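Local structure of deoxyribodipyrimidine photo-lyase (Oryza sativa Japonica Group, 3UMV) at residues Asp258-Thr262 with Lys263-Ser267. The protein uses light and a bound FAD to split cyclobutane pyrimidine dimers in ultraviolet-damaged DNA back into two pyrimidines. Residues are numbered along the deposited sequence; the frame is centred on the assembly and turned at random.
Sequences DGFLT and KRIKS
D258 and R264 face each other across the single helical turn 260-263, a compact example of an arginine just past a helix folding its side chain back over the helix start. The backbone O of D258 accepts R264 NE at 3.2 Å in a nearly straight bond (167°); this O lies in the guanidinium plane, whereas NE stands above the carbonyl plane. The D258 carboxylate adds charge attraction alone, a long salt bridge with OD1 3.7 Å from R264 NE and well out of the guanidinium plane, while OD2 pairs with R279. G259, the N-cap, receives K263 N on its O at 2.9 Å, and F260 O receives R264 N at 2.9 Å and, more weakly, I265 N. One face of the guanidinium lies over F260 CA. A bend at chi3 (-70°) turns the R264 chain back, bringing NH1 3.5 Å from F260 CB and NH2, which bonds R279 O and L281 O, near the ring plane at its edge. F260 CZ meets I265 CD1 at 3.8 Å, a methyl that L261 CD2 also approaches. T262 OG1 turns to G255 O. An alanine in place of R264 would probably leave D258 O and the carbonyls of R279 and L281 without this donor and uncover the F260 backbone. F260 lies close to FAD; through R279 O and L281 O, beside FAD-binding S282, the arginine ties the short helix to the flavin pocket's border.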
ATOM      1  N   ASP A 258       3.964  20.008  12.788  1.00 42.57           N
ATOM      2  CA  ASP A 258       3.318  18.827  13.340  1.00 44.86           C
ATOM      3  C   ASP A 258       3.769  17.528  12.675  1.00 38.72           C
ATOM      4  O   ASP A 258       3.025  16.550  12.663  1.00 40.75           O
ATOM      5  CB  ASP A 258       1.794  18.958  13.244  1.00 51.68           C
ATOM      6  CG  ASP A 258       1.063  18.031  14.201  1.00 56.21           C
ATOM      7  OD1 ASP A 258       0.116  17.341  13.760  1.00 58.55           O
ATOM      8  OD2 ASP A 258       1.429  17.997  15.398  1.00 58.68           O
ATOM      9  N   GLY A 259       4.981  17.517  12.124  1.00 35.58           N
ATOM     10  CA  GLY A 259       5.528  16.308  11.528  1.00 30.22           C
ATOM     11  C   GLY A 259       5.537  15.165  12.531  1.00 28.27           C
ATOM     12  O   GLY A 259       5.629  15.398  13.739  1.00 31.98           O
ATOM     13  N   PHE A 260       5.426  13.930  12.045  1.00 20.27           N
ATOM     14  CA  PHE A 260       5.435  12.784  12.946  1.00 19.62           C
ATOM     15  C   PHE A 260       6.766  12.681  13.709  1.00 21.19           C
ATOM     16  O   PHE A 260       6.786  12.599  14.938  1.00 21.99           O
ATOM     17  CB  PHE A 260       5.147  11.486  12.177  1.00 18.34           C
ATOM     18  CG  PHE A 260       5.227  10.245  13.029  1.00 20.74           C
ATOM     19  CD1 PHE A 260       4.339  10.047  14.075  1.00 21.46           C
ATOM     20  CD2 PHE A 260       6.200   9.283  12.787  1.00 19.61           C
ATOM     21  CE1 PHE A 260       4.411   8.916  14.863  1.00 22.48           C
ATOM     22  CE2 PHE A 260       6.284   8.144  13.570  1.00 20.80           C
ATOM     23  CZ  PHE A 260       5.378   7.949  14.608  1.00 19.54           C
ATOM     24  N   LEU A 261       7.877  12.693  12.982  1.00 19.17           N
ATOM     25  CA  LEU A 261       9.171  12.446  13.618  1.00 22.71           C
ATOM     26  C   LEU A 261       9.641  13.656  14.394  1.00 26.35           C
ATOM     27  O   LEU A 261      10.434  13.533  15.324  1.00 30.78           O
ATOM     28  CB  LEU A 261      10.233  12.035  12.604  1.00 23.86           C
ATOM     29  CG  LEU A 261      10.001  10.661  11.992  1.00 25.89           C
ATOM     30  CD1 LEU A 261      11.158  10.340  11.062  1.00 23.70           C
ATOM     31  CD2 LEU A 261       9.838   9.598  13.078  1.00 22.39           C
ATOM     32  N   THR A 262       9.136  14.823  14.017  1.00 26.42           N
ATOM     33  CA  THR A 262       9.531  16.051  14.686  1.00 28.91           C
ATOM     34  C   THR A 262       8.730  16.334  15.954  1.00 31.87           C
ATOM     35  O   THR A 262       9.283  16.836  16.930  1.00 35.95           O
ATOM     36  CB  THR A 262       9.477  17.266  13.734  1.00 37.22           C
ATOM     37  OG1 THR A 262       8.256  17.240  12.990  1.00 39.75           O
ATOM     38  CG2 THR A 262      10.640  17.227  12.755  1.00 38.28           C
ATOM     39  N   LYS A 263       7.444  15.984  15.955  1.00 31.27           N
ATOM     40  CA  LYS A 263       6.543  16.437  17.015  1.00 37.21           C
ATOM     41  C   LYS A 263       5.701  15.360  17.710  1.00 36.01           C
ATOM     42  O   LYS A 263       5.053  15.646  18.716  1.00 36.01           O
ATOM     43  CB  LYS A 263       5.623  17.541  16.472  1.00 41.26           C
ATOM     44  CG  LYS A 263       6.305  18.893  16.293  1.00 48.85           C
ATOM     45  CD  LYS A 263       6.511  19.579  17.645  1.00 54.25           C
ATOM     46  CE  LYS A 263       6.922  21.034  17.487  1.00 59.85           C
ATOM     47  NZ  LYS A 263       8.317  21.177  16.986  1.00 62.29           N
ATOM     48  N   ARG A 264       5.695  14.133  17.192  1.00 30.71           N
ATOM     49  CA  ARG A 264       4.785  13.120  17.732  1.00 28.33           C
ATOM     50  C   ARG A 264       5.403  11.738  17.989  1.00 29.30           C
ATOM     51  O   ARG A 264       4.774  10.879  18.594  1.00 33.76           O
ATOM     52  CB  ARG A 264       3.529  13.004  16.846  1.00 29.22           C
ATOM     53  CG  ARG A 264       2.722  14.304  16.795  1.00 34.29           C
ATOM     54  CD  ARG A 264       1.502  14.234  15.883  1.00 35.35           C
ATOM     55  NE  ARG A 264       1.858  14.161  14.469  1.00 36.16           N
ATOM     56  CZ  ARG A 264       1.687  13.080  13.720  1.00 35.84           C
ATOM     57  NH1 ARG A 264       2.028  13.085  12.440  1.00 38.52           N
ATOM     58  NH2 ARG A 264       1.165  11.989  14.256  1.00 34.85           N
ATOM     59  N   ILE A 265       6.636  11.526  17.551  1.00 30.97           N
ATOM     60  CA  ILE A 265       7.267  10.213  17.673  1.00 31.05           C
ATOM     61  C   ILE A 265       7.390   9.724  19.120  1.00 35.25           C
ATOM     62  O   ILE A 265       7.283   8.527  19.398  1.00 34.03           O
ATOM     63  CB  ILE A 265       8.675  10.219  17.040  1.00 32.52           C
ATOM     64  CG1 ILE A 265       9.354   8.859  17.223  1.00 33.38           C
ATOM     65  CG2 ILE A 265       9.527  11.343  17.622  1.00 37.82           C
ATOM     66  CD1 ILE A 265       8.605   7.718  16.559  1.00 31.23           C
ATOM     67  N   LYS A 266       7.629  10.652  20.040  1.00 39.68           N
ATOM     68  CA  LYS A 266       7.962  10.278  21.410  1.00 42.73           C
ATOM     69  C   LYS A 266       6.980   9.327  22.069  1.00 41.47           C
ATOM     70  O   LYS A 266       7.385   8.350  22.693  1.00 46.34           O
ATOM     71  CB  LYS A 266       8.159  11.515  22.289  1.00 49.33           C
ATOM     72  CG  LYS A 266       9.577  12.018  22.273  1.00 52.27           C
ATOM     73  CD  LYS A 266       9.846  12.964  23.431  1.00 54.16           C
ATOM     74  CE  LYS A 266      11.340  13.159  23.616  1.00 55.79           C
ATOM     75  NZ  LYS A 266      12.005  13.252  22.294  1.00 53.12           N
ATOM     76  N   SER A 267       5.693   9.613  21.946  1.00 34.58           N
ATOM     77  CA  SER A 267       4.699   8.801  22.623  1.00 38.59           C
ATOM     78  C   SER A 267       4.252   7.570  21.821  1.00 33.33           C
ATOM     79  O   SER A 267       3.331   6.872  22.237  1.00 31.81           O
ATOM     80  CB  SER A 267       3.499   9.656  23.008  1.00 45.17           C
TER
HETATM   81  O   HOH W   1       1.738  14.526  10.309  1.00 51.09           O